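Local coordinates for nitrogen regulatory PII-like protein (Bacillus subtilis subsp. subtilis, PDB 4RX6) that binds ATP as a trimeric PII signalling protein and is required for full induction of the nrgAB operon when ammonium is limiting, at residues 43-48 and 60-65; 16-21 and 90-95; 35-40 and 68-73. All blocks are in the same frame, centred on the assembly; numbering follows the deposited sequence.

Interaction 1 of 3, residues 43-48 and 60-65. With ATP (adenosine-5'-triphosphate), chain F.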
loop_
_atom_site.group_PDB
_atom_site.type_symbol
_atom_site.label_atom_id
_atom_site.label_comp_id
_atom_site.label_asym_id
_atom_site.label_seq_id
_atom_site.Cartn_x
_atom_site.Cartn_y
_atom_site.Cartn_z
ATOM N N HIS B 43 -10.828 3.860 -3.019
ATOM C CA HIS B 43 -12.067 3.253 -3.438
ATOM C C HIS B 43 -12.078 1.782 -3.098
ATOM O O HIS B 43 -11.045 1.130 -3.101
ATOM C CB HIS B 43 -12.226 3.468 -4.927
ATOM C CG HIS B 43 -12.276 4.913 -5.300
ATOM N ND1 HIS B 43 -11.175 5.602 -5.760
ATOM C CD2 HIS B 43 -13.283 5.815 -5.227
ATOM C CE1 HIS B 43 -11.508 6.861 -5.981
ATOM N NE2 HIS B 43 -12.781 7.017 -5.663
ATOM N N GLY B 44 -13.248 1.266 -2.774
ATOM C CA GLY B 44 -13.389 -0.142 -2.506
ATOM C C GLY B 44 -14.260 -0.716 -3.584
ATOM O O GLY B 44 -14.984 0.013 -4.252
ATOM N N CYS B 45 -14.184 -2.021 -3.778
ATOM C CA CYS B 45 -14.950 -2.647 -4.838
ATOM C C CYS B 45 -15.336 -4.051 -4.417
ATOM O O CYS B 45 -14.475 -4.868 -4.078
ATOM C CB CYS B 45 -14.136 -2.659 -6.126
ATOM S SG CYS B 45 -14.921 -3.513 -7.527
ATOM N N GLY B 46 -16.642 -4.296 -4.380
ATOM C CA GLY B 46 -17.185 -5.589 -4.025
ATOM C C GLY B 46 -17.578 -6.371 -5.260
ATOM O O GLY B 46 -18.320 -5.886 -6.113
ATOM N N LEU B 47 -17.045 -7.581 -5.362
ATOM C CA LEU B 47 -17.371 -8.492 -6.438
ATOM C C LEU B 47 -18.107 -9.678 -5.840
ATOM O O LEU B 47 -17.646 -10.271 -4.870
ATOM C CB LEU B 47 -16.097 -8.964 -7.128
ATOM C CG LEU B 47 -15.142 -7.880 -7.621
ATOM C CD1 LEU B 47 -13.801 -8.483 -7.989
ATOM C CD2 LEU B 47 -15.730 -7.158 -8.798
ATOM N N GLN B 48 -19.262 -9.998 -6.412
ATOM C CA GLN B 48 -20.086 -11.113 -5.972
ATOM C C GLN B 48 -20.440 -11.911 -7.189
ATOM O O GLN B 48 -20.752 -11.335 -8.225
ATOM C CB GLN B 48 -21.393 -10.610 -5.358
ATOM C CG GLN B 48 -21.409 -10.487 -3.838
ATOM C CD GLN B 48 -21.715 -11.794 -3.123
ATOM O OE1 GLN B 48 -22.705 -12.467 -3.421
ATOM N NE2 GLN B 48 -20.860 -12.158 -2.169
ATOM N N ILE B 60 -20.505 -11.243 -12.741
ATOM C CA ILE B 60 -19.886 -10.730 -11.539
ATOM C C ILE B 60 -20.494 -9.361 -11.243
ATOM O O ILE B 60 -20.264 -8.397 -11.966
ATOM C CB ILE B 60 -18.374 -10.651 -11.691
ATOM C CG1 ILE B 60 -17.790 -12.047 -11.928
ATOM C CG2 ILE B 60 -17.771 -10.054 -10.454
ATOM C CD1 ILE B 60 -18.017 -12.999 -10.778
ATOM N N GLU B 61 -21.316 -9.301 -10.201
ATOM C CA GLU B 61 -21.880 -8.052 -9.732
ATOM C C GLU B 61 -20.763 -7.210 -9.170
ATOM O O GLU B 61 -20.145 -7.575 -8.178
ATOM C CB GLU B 61 -22.925 -8.318 -8.658
ATOM C CG GLU B 61 -24.291 -8.660 -9.228
ATOM C CD GLU B 61 -25.277 -9.088 -8.160
ATOM O OE1 GLU B 61 -24.982 -8.882 -6.966
ATOM O OE2 GLU B 61 -26.344 -9.634 -8.513
ATOM N N SER B 62 -20.496 -6.085 -9.814
ATOM C CA SER B 62 -19.472 -5.173 -9.348
ATOM C C SER B 62 -20.114 -4.014 -8.576
ATOM O O SER B 62 -21.212 -3.576 -8.894
ATOM C CB SER B 62 -18.672 -4.664 -10.542
ATOM O OG SER B 62 -17.571 -3.880 -10.125
ATOM N N ASN B 63 -19.424 -3.529 -7.552
ATOM C CA ASN B 63 -19.933 -2.449 -6.709
ATOM C C ASN B 63 -18.782 -1.571 -6.244
ATOM O O ASN B 63 -17.728 -2.084 -5.872
ATOM C CB ASN B 63 -20.630 -3.044 -5.493
ATOM C CG ASN B 63 -22.084 -3.336 -5.747
ATOM O OD1 ASN B 63 -22.738 -2.525 -6.436
ATOM N ND2 ASN B 63 -22.574 -4.378 -5.263
ATOM N N VAL B 64 -18.970 -0.255 -6.258
ATOM C CA VAL B 64 -17.890 0.647 -5.846
ATOM C C VAL B 64 -18.267 1.528 -4.652
ATOM O O VAL B 64 -19.363 2.081 -4.592
ATOM C CB VAL B 64 -17.405 1.535 -7.013
ATOM C CG1 VAL B 64 -18.494 2.526 -7.426
ATOM C CG2 VAL B 64 -16.135 2.263 -6.614
ATOM N N TYR B 65 -17.329 1.654 -3.716
ATOM C CA TYR B 65 -17.534 2.391 -2.477
ATOM C C TYR B 65 -16.424 3.420 -2.243
ATOM O O TYR B 65 -15.339 3.336 -2.821
ATOM C CB TYR B 65 -17.552 1.429 -1.287
ATOM C CG TYR B 65 -18.440 0.227 -1.458
ATOM C CD1 TYR B 65 -17.950 -0.945 -2.023
ATOM C CD2 TYR B 65 -19.766 0.253 -1.046
ATOM C CE1 TYR B 65 -18.759 -2.059 -2.189
ATOM C CE2 TYR B 65 -20.591 -0.860 -1.204
ATOM C CZ TYR B 65 -20.080 -2.016 -1.776
ATOM O OH TYR B 65 -20.886 -3.129 -1.939
HETATM P PG ATP F . -15.926 -9.434 2.366
HETATM O O1G ATP F . -16.791 -10.418 1.615
HETATM O O2G ATP F . -14.913 -8.715 1.496
HETATM O O3G ATP F . -15.325 -10.055 3.604
HETATM P PB ATP F . -16.995 -6.744 2.803
HETATM O O1B ATP F . -17.118 -6.359 1.349
HETATM O O2B ATP F . -17.986 -6.206 3.809
HETATM O O3B ATP F . -17.002 -8.360 2.952
HETATM P PA ATP F . -15.207 -4.978 4.234
HETATM O O1A ATP F . -14.165 -5.451 5.224
HETATM O O2A ATP F . -16.382 -4.151 4.671
HETATM O O3A ATP F . -15.543 -6.253 3.292
HETATM O "O5'" ATP F . -14.496 -4.029 3.164
HETATM C "C5'" ATP F . -14.313 -2.646 3.420
HETATM C "C4'" ATP F . -13.246 -2.156 2.450
HETATM O "O4'" ATP F . -11.996 -2.756 2.760
HETATM C "C3'" ATP F . -13.493 -2.616 1.032
HETATM O "O3'" ATP F . -14.417 -1.753 0.369
HETATM C "C2'" ATP F . -12.093 -2.616 0.429
HETATM O "O2'" ATP F . -11.671 -1.318 -0.034
HETATM C "C1'" ATP F . -11.197 -2.966 1.596
HETATM N N9 ATP F . -10.913 -4.403 1.538
HETATM C C8 ATP F . -11.703 -5.313 2.130
HETATM N N7 ATP F . -11.235 -6.567 1.933
HETATM C C5 ATP F . -10.128 -6.472 1.181
HETATM C C6 ATP F . -9.172 -7.451 0.625
HETATM N N6 ATP F . -9.350 -8.786 0.847
HETATM N N1 ATP F . -8.139 -6.943 -0.092
HETATM C C2 ATP F . -7.978 -5.621 -0.313
HETATM N N3 ATP F . -8.820 -4.684 0.163
HETATM C C4 ATP F . -9.903 -5.037 0.916
#
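The long hairpin that carries the T-loop in PII proteins is laddered here from G44-Y65 to Q48-E61. In this antiparallel pairing, G44 N donates to Y65 O and Y65 N to G44 O, both at 2.9 Å. Further out, G46 N reaches N63 O at 2.9 Å, the return bond from N63 N is weak, and Q48 N reaches E61 O at 3.1 Å. The Y65 ring leans along the glycines: with CG anti to the carbonyl carbon (chi1 -49°), its CE1 edge comes 3.8 Å from G46 N, which lies in the ring plane. C45, L47, S62 and V64 occupy the other face, where C45 SG rests 3.7 Å from S62 OG and L47 CB packs at 3.9 Å on I60 CG2. K26 and V34 of the second subunit pack on this face too. ATP lies against G44, whose CA is 3.2 Å from O2', and a CB there would run into O3'. The hydrogen bonds joining the strands are all between backbone atoms, and the absence of a side chain at G44 lets the ribose settle directly against the hairpin.

Interaction 2 of 3, residues 16-21 and 90-95; sequences VTRPAN and LKTGSP. With ATP (adenosine-5'-triphosphate), chain F.
Residues 16-21 leave strand 10-17 after T17, bend through an inverse gamma turn centred on P19, and meet the irregular 90-95 loop chiefly through R18, the backbones coming nearest at N21 and L90, whose CA atoms are 6.7 Å apart. R18 crosses to the loop with CG between its backbone N and carbonyl carbon (chi1 80°) and the chain bent at chi3, which brings the guanidinium edge to the loop. NH2 donates to S94 O at 3.2 Å; the oxygen is close to the guanidinium plane, but the nitrogen stands well above the carbonyl plane of S94. A weak bond joins the same NH2 to P95 O at 3.3 Å. NH1 forms a salt bridge with D97 and a weak bond to a water that donates to L90 O at 3.0 Å, while T92 CG2 lies 3.8 Å from NH1. Within the loop, S94 OG gives its hydrogen to T92 OG1 at 2.8 Å, and D97 accepts bonds from T92 N and G93 N. An alanine in place of R18 removes the donor shared by the S94 and P95 carbonyls and the charge opposite D97, and the loop would probably be held less firmly. L90 CD2 approaches A20 O at 4.0 Å, and L90 also packs on I111 of the second subunit. V16 and P95 border ATP: V16 CG1 lies 3.3 Å from C1' of the ribose, and the P95 ring lies beside the beta phosphate, with G96 N and K99 NZ also bonding the nucleotide. This glycine-rich turn between helix 79-90 and strand 99-110 is the B-loop of the PII fold, a phosphate-binding element of its intersubunit nucleotide site.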
loop_
_atom_site.group_PDB
_atom_site.type_symbol
_atom_site.label_atom_id
_atom_site.label_comp_id
_atom_site.label_asym_id
_atom_site.label_seq_id
_atom_site.Cartn_x
_atom_site.Cartn_y
_atom_site.Cartn_z
ATOM N N VAL B 16 -8.532 -0.554 6.232
ATOM C CA VAL B 16 -9.328 -0.035 5.149
ATOM C C VAL B 16 -10.743 -0.187 5.641
ATOM O O VAL B 16 -11.128 -1.263 6.087
ATOM C CB VAL B 16 -9.110 -0.802 3.826
ATOM C CG1 VAL B 16 -9.916 -0.147 2.705
ATOM C CG2 VAL B 16 -7.604 -0.874 3.459
ATOM N N THR B 17 -11.511 0.889 5.588
ATOM C CA THR B 17 -12.799 0.923 6.260
ATOM C C THR B 17 -13.635 2.024 5.643
ATOM O O THR B 17 -13.128 2.820 4.870
ATOM C CB THR B 17 -12.619 1.174 7.797
ATOM O OG1 THR B 17 -13.898 1.236 8.439
ATOM C CG2 THR B 17 -11.857 2.474 8.060
ATOM N N ARG B 18 -14.920 2.060 5.970
ATOM C CA ARG B 18 -15.767 3.186 5.579
ATOM C C ARG B 18 -15.328 4.468 6.289
ATOM O O ARG B 18 -14.708 4.419 7.353
ATOM C CB ARG B 18 -17.228 2.905 5.920
ATOM C CG ARG B 18 -17.571 3.150 7.385
ATOM C CD ARG B 18 -19.067 3.169 7.602
ATOM N NE ARG B 18 -19.675 1.883 7.284
ATOM C CZ ARG B 18 -19.620 0.827 8.084
ATOM N NH1 ARG B 18 -18.973 0.906 9.242
ATOM N NH2 ARG B 18 -20.209 -0.304 7.722
ATOM N N PRO B 19 -15.665 5.624 5.709
ATOM C CA PRO B 19 -15.250 6.913 6.274
ATOM C C PRO B 19 -16.126 7.388 7.445
ATOM O O PRO B 19 -17.009 8.225 7.232
ATOM C CB PRO B 19 -15.398 7.884 5.085
ATOM C CG PRO B 19 -15.800 7.055 3.917
ATOM C CD PRO B 19 -16.384 5.797 4.443
ATOM N N ALA B 20 -15.890 6.885 8.655
ATOM C CA ALA B 20 -16.706 7.316 9.797
ATOM C C ALA B 20 -16.149 6.888 11.156
ATOM O O ALA B 20 -15.670 5.756 11.317
ATOM C CB ALA B 20 -18.143 6.823 9.642
ATOM N N ASN B 21 -16.251 7.795 12.130
ATOM C CA ASN B 21 -15.652 7.602 13.450
ATOM C C ASN B 21 -14.145 7.631 13.354
ATOM O O ASN B 21 -13.460 7.126 14.254
ATOM C CB ASN B 21 -16.039 6.257 14.076
ATOM C CG ASN B 21 -17.520 6.089 14.238
ATOM O OD1 ASN B 21 -18.086 5.090 13.796
ATOM N ND2 ASN B 21 -18.165 7.062 14.871
ATOM N N LEU B 90 -14.597 1.046 15.430
ATOM C CA LEU B 90 -15.034 0.918 14.037
ATOM C C LEU B 90 -16.081 -0.185 13.838
ATOM O O LEU B 90 -16.791 -0.195 12.843
ATOM C CB LEU B 90 -13.835 0.658 13.116
ATOM C CG LEU B 90 -12.656 1.639 13.160
ATOM C CD1 LEU B 90 -11.521 1.142 12.261
ATOM C CD2 LEU B 90 -13.069 3.072 12.774
ATOM N N LYS B 91 -16.176 -1.120 14.772
ATOM C CA LYS B 91 -17.165 -2.191 14.674
ATOM C C LYS B 91 -18.613 -1.650 14.707
ATOM O O LYS B 91 -18.964 -0.876 15.609
ATOM C CB LYS B 91 -16.926 -3.155 15.832
ATOM C CG LYS B 91 -17.771 -4.398 15.841
ATOM C CD LYS B 91 -17.159 -5.424 16.794
ATOM C CE LYS B 91 -18.050 -6.646 16.952
ATOM N NZ LYS B 91 -18.423 -7.254 15.639
ATOM N N THR B 92 -19.441 -2.031 13.728
ATOM C CA THR B 92 -20.878 -1.686 13.756
ATOM C C THR B 92 -21.777 -2.896 13.488
ATOM O O THR B 92 -22.936 -2.900 13.893
ATOM C CB THR B 92 -21.294 -0.525 12.753
ATOM O OG1 THR B 92 -21.419 -1.029 11.415
ATOM C CG2 THR B 92 -20.302 0.635 12.761
ATOM N N GLY B 93 -21.260 -3.912 12.803
ATOM C CA GLY B 93 -22.057 -5.084 12.484
ATOM C C GLY B 93 -22.502 -5.135 11.028
ATOM O O GLY B 93 -23.002 -6.166 10.561
ATOM N N SER B 94 -22.307 -4.035 10.298
ATOM C CA SER B 94 -22.739 -3.957 8.896
ATOM C C SER B 94 -21.521 -3.946 7.954
ATOM O O SER B 94 -20.443 -3.483 8.329
ATOM C CB SER B 94 -23.643 -2.734 8.662
ATOM O OG SER B 94 -23.141 -1.578 9.307
ATOM N N PRO B 95 -21.675 -4.486 6.732
ATOM C CA PRO B 95 -20.468 -4.554 5.898
ATOM C C PRO B 95 -20.013 -3.180 5.423
ATOM O O PRO B 95 -20.819 -2.282 5.175
ATOM C CB PRO B 95 -20.883 -5.471 4.738
ATOM C CG PRO B 95 -22.030 -6.286 5.298
ATOM C CD PRO B 95 -22.770 -5.304 6.177
HETATM P PG ATP F . -15.926 -9.434 2.366
HETATM O O1G ATP F . -16.791 -10.418 1.615
HETATM O O2G ATP F . -14.913 -8.715 1.496
HETATM O O3G ATP F . -15.325 -10.055 3.604
HETATM P PB ATP F . -16.995 -6.744 2.803
HETATM O O1B ATP F . -17.118 -6.359 1.349
HETATM O O2B ATP F . -17.986 -6.206 3.809
HETATM O O3B ATP F . -17.002 -8.360 2.952
HETATM P PA ATP F . -15.207 -4.978 4.234
HETATM O O1A ATP F . -14.165 -5.451 5.224
HETATM O O2A ATP F . -16.382 -4.151 4.671
HETATM O O3A ATP F . -15.543 -6.253 3.292
HETATM O "O5'" ATP F . -14.496 -4.029 3.164
HETATM C "C5'" ATP F . -14.313 -2.646 3.420
HETATM C "C4'" ATP F . -13.246 -2.156 2.450
HETATM O "O4'" ATP F . -11.996 -2.756 2.760
HETATM C "C3'" ATP F . -13.493 -2.616 1.032
HETATM O "O3'" ATP F . -14.417 -1.753 0.369
HETATM C "C2'" ATP F . -12.093 -2.616 0.429
HETATM O "O2'" ATP F . -11.671 -1.318 -0.034
HETATM C "C1'" ATP F . -11.197 -2.966 1.596
HETATM N N9 ATP F . -10.913 -4.403 1.538
HETATM C C8 ATP F . -11.703 -5.313 2.130
HETATM N N7 ATP F . -11.235 -6.567 1.933
HETATM C C5 ATP F . -10.128 -6.472 1.181
HETATM C C6 ATP F . -9.172 -7.451 0.625
HETATM N N6 ATP F . -9.350 -8.786 0.847
HETATM N N1 ATP F . -8.139 -6.943 -0.092
HETATM C C2 ATP F . -7.978 -5.621 -0.313
HETATM N N3 ATP F . -8.820 -4.684 0.163
HETATM C C4 ATP F . -9.903 -5.037 0.916
HETATM O O HOH W 1 -16.995 2.462 11.394
#

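Interaction 3 of 3, residues 35-40 and 68-73; sequences TSLTFS and LKIEIV. With ATP (adenosine-5'-triphosphate), chain E.
T38 and V73 grip the ribose and adenine of ATP in the ferredoxin-like fold of PII proteins, where strands 36-51 and 58-74 pair antiparallel next to the third subunit. T38 OG1, anti to its carbonyl carbon (chi1 -66°), accepts from the ribose O2' at 2.9 Å and donates to adenine N3 at 3.0 Å, so both hydrogen-bonding roles of the hydroxyl are used. V73 reads the far edge of the base with its backbone: its N donates to N1 at 3.0 Å, nearly straight at 170°, and its O takes a hydrogen from N6 at 2.8 Å. Behind this first shell, the ladder pairs T38 with E71, two residues before V73, and so helps place both. E71 N donates to T38 O at 2.7 Å, T38 N returns a bond to E71 O, and S40 pairs likewise with K69. Side by side with T38 on the same face, E71 directs its carboxylate to K69 of the third subunit, while K69 meets E71 of the second subunit in a salt bridge; together these link all three subunits. On the opposite face L37, F39, L68 and I70 form an apolar layer under F22 of helix 22-31. F39 CB packs at 3.6 Å on L68 CD2, and the F39 ring meets H43 of the third subunit. Between the polar side chains a water donates to K69 O and lies 2.9 Å from S40 OG.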
loop_
_atom_site.group_PDB
_atom_site.type_symbol
_atom_site.label_atom_id
_atom_site.label_comp_id
_atom_site.label_asym_id
_atom_site.label_seq_id
_atom_site.Cartn_x
_atom_site.Cartn_y
_atom_site.Cartn_z
ATOM N N THR B 35 1.391 8.482 17.972
ATOM C CA THR B 35 1.708 9.898 17.811
ATOM C C THR B 35 1.376 10.432 16.431
ATOM O O THR B 35 1.101 11.621 16.283
ATOM C CB THR B 35 3.221 10.176 18.000
ATOM O OG1 THR B 35 3.983 8.997 17.673
ATOM C CG2 THR B 35 3.500 10.653 19.427
ATOM N N SER B 36 1.455 9.574 15.420
ATOM C CA SER B 36 1.201 10.013 14.064
ATOM C C SER B 36 0.685 8.888 13.206
ATOM O O SER B 36 0.968 7.712 13.449
ATOM C CB SER B 36 2.464 10.568 13.447
ATOM O OG SER B 36 2.120 11.502 12.450
ATOM N N LEU B 37 -0.098 9.258 12.205
ATOM C CA LEU B 37 -0.585 8.293 11.248
ATOM C C LEU B 37 -0.831 8.943 9.892
ATOM O O LEU B 37 -0.811 10.173 9.761
ATOM C CB LEU B 37 -1.850 7.617 11.775
ATOM C CG LEU B 37 -3.100 8.464 11.985
ATOM C CD1 LEU B 37 -3.701 8.860 10.658
ATOM C CD2 LEU B 37 -4.098 7.655 12.795
ATOM N N THR B 38 -1.032 8.102 8.888
ATOM C CA THR B 38 -1.254 8.548 7.525
ATOM C C THR B 38 -2.590 8.025 7.077
ATOM O O THR B 38 -2.956 6.903 7.409
ATOM C CB THR B 38 -0.204 7.987 6.568
ATOM O OG1 THR B 38 1.083 8.519 6.886
ATOM C CG2 THR B 38 -0.548 8.364 5.156
ATOM N N PHE B 39 -3.329 8.816 6.311
ATOM C CA PHE B 39 -4.575 8.315 5.743
ATOM C C PHE B 39 -4.783 8.846 4.344
ATOM O O PHE B 39 -4.234 9.882 3.973
ATOM C CB PHE B 39 -5.775 8.643 6.638
ATOM C CG PHE B 39 -6.084 10.091 6.736
ATOM C CD1 PHE B 39 -7.019 10.672 5.888
ATOM C CD2 PHE B 39 -5.458 10.883 7.674
ATOM C CE1 PHE B 39 -7.325 12.027 5.975
ATOM C CE2 PHE B 39 -5.756 12.234 7.763
ATOM C CZ PHE B 39 -6.698 12.805 6.907
ATOM N N SER B 40 -5.577 8.124 3.569
ATOM C CA SER B 40 -5.843 8.504 2.188
ATOM C C SER B 40 -7.253 8.110 1.823
ATOM O O SER B 40 -7.827 7.188 2.399
ATOM C CB SER B 40 -4.859 7.835 1.238
ATOM O OG SER B 40 -4.683 6.481 1.584
ATOM N N LEU B 68 -11.796 4.831 3.444
ATOM C CA LEU B 68 -10.679 5.484 4.092
ATOM C C LEU B 68 -9.558 4.467 4.247
ATOM O O LEU B 68 -9.802 3.340 4.633
ATOM C CB LEU B 68 -11.126 5.945 5.476
ATOM C CG LEU B 68 -10.501 7.222 6.018
ATOM C CD1 LEU B 68 -10.845 7.396 7.472
ATOM C CD2 LEU B 68 -9.016 7.169 5.848
ATOM N N LYS B 69 -8.324 4.825 3.950
ATOM C CA LYS B 69 -7.230 3.915 4.277
ATOM C C LYS B 69 -6.209 4.538 5.222
ATOM O O LYS B 69 -5.599 5.582 4.920
ATOM C CB LYS B 69 -6.512 3.458 3.031
ATOM C CG LYS B 69 -5.286 2.656 3.346
ATOM C CD LYS B 69 -4.321 2.800 2.237
ATOM C CE LYS B 69 -3.929 1.463 1.689
ATOM N NZ LYS B 69 -2.798 1.617 0.717
ATOM N N ILE B 70 -6.014 3.872 6.356
ATOM C CA ILE B 70 -5.176 4.386 7.415
ATOM C C ILE B 70 -3.913 3.548 7.605
ATOM O O ILE B 70 -4.003 2.347 7.818
ATOM C CB ILE B 70 -5.948 4.361 8.706
ATOM C CG1 ILE B 70 -7.232 5.182 8.559
ATOM C CG2 ILE B 70 -5.079 4.893 9.824
ATOM C CD1 ILE B 70 -8.256 4.895 9.657
ATOM N N GLU B 71 -2.740 4.174 7.542
ATOM C CA GLU B 71 -1.487 3.461 7.771
ATOM C C GLU B 71 -0.767 3.930 9.030
ATOM O O GLU B 71 -0.405 5.093 9.159
ATOM C CB GLU B 71 -0.558 3.624 6.584
ATOM C CG GLU B 71 -1.100 3.046 5.307
ATOM C CD GLU B 71 -0.304 3.504 4.105
ATOM O OE1 GLU B 71 -0.650 4.565 3.539
ATOM O OE2 GLU B 71 0.677 2.813 3.739
ATOM N N ILE B 72 -0.524 2.995 9.940
ATOM C CA ILE B 72 0.091 3.294 11.218
ATOM C C ILE B 72 1.284 2.387 11.452
ATOM O O ILE B 72 1.106 1.211 11.693
ATOM C CB ILE B 72 -0.888 3.016 12.350
ATOM C CG1 ILE B 72 -2.239 3.665 12.057
ATOM C CG2 ILE B 72 -0.290 3.483 13.667
ATOM C CD1 ILE B 72 -3.378 3.052 12.796
ATOM N N VAL B 73 2.492 2.925 11.363
ATOM C CA VAL B 73 3.686 2.155 11.684
ATOM C C VAL B 73 3.978 2.305 13.174
ATOM O O VAL B 73 3.849 3.404 13.731
ATOM C CB VAL B 73 4.912 2.631 10.895
ATOM C CG1 VAL B 73 6.084 1.723 11.184
ATOM C CG2 VAL B 73 4.626 2.640 9.415
HETATM P PG ATP E . 8.119 14.280 14.831
HETATM O O1G ATP E . 7.534 14.508 16.214
HETATM O O2G ATP E . 8.562 12.845 14.608
HETATM O O3G ATP E . 9.105 15.321 14.350
HETATM P PB ATP E . 5.663 13.482 13.705
HETATM O O1B ATP E . 6.004 12.295 14.604
HETATM O O2B ATP E . 4.354 14.236 13.863
HETATM O O3B ATP E . 6.909 14.500 13.785
HETATM P PA ATP E . 6.367 13.968 10.968
HETATM O O1A ATP E . 7.699 13.402 10.520
HETATM O O2A ATP E . 6.205 15.463 11.196
HETATM O O3A ATP E . 5.717 13.060 12.150
HETATM O "O5'" ATP E . 5.297 13.529 9.862
HETATM C "C5'" ATP E . 5.612 13.386 8.491
HETATM C "C4'" ATP E . 4.526 12.467 7.981
HETATM O "O4'" ATP E . 5.001 11.123 8.032
HETATM C "C3'" ATP E . 3.347 12.440 8.924
HETATM O "O3'" ATP E . 2.428 13.506 8.708
HETATM C "C2'" ATP E . 2.725 11.109 8.577
HETATM O "O2'" ATP E . 1.970 11.236 7.369
HETATM C "C1'" ATP E . 3.915 10.229 8.281
HETATM N N9 ATP E . 4.183 9.428 9.492
HETATM C C8 ATP E . 5.013 9.751 10.503
HETATM N N7 ATP E . 4.999 8.782 11.458
HETATM C C5 ATP E . 4.147 7.822 11.057
HETATM C C6 ATP E . 3.667 6.526 11.574
HETATM N N6 ATP E . 4.099 6.041 12.748
HETATM N N1 ATP E . 2.768 5.841 10.837
HETATM C C2 ATP E . 2.312 6.300 9.658
HETATM N N3 ATP E . 2.704 7.469 9.128
HETATM C C4 ATP E . 3.605 8.257 9.764
HETATM O O HOH W 2 -2.896 5.689 3.703
#

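In the fold
Interactions 1 and 3 ladder the same two strands through backbone bonds, yet differ in setting. Interaction 3, buried near the chain centre, adds a broad apolar layer under a helix and salt bridges between subunits; interaction 1 is only partly buried, about 19 Å from that centre, with little side-chain packing between its strands. Interaction 2, also partly buried, uses no ladder: an arginine ties a strand end to a loop. The 16-21 segment nevertheless meets the sheet of interaction 3, T17 O lying 2.8 Å from L68 N in a probable hydrogen bond. Interactions 1 and 2 border the same ATP, at its ribose and phosphates, whereas interaction 3 binds the base and ribose of a different ATP.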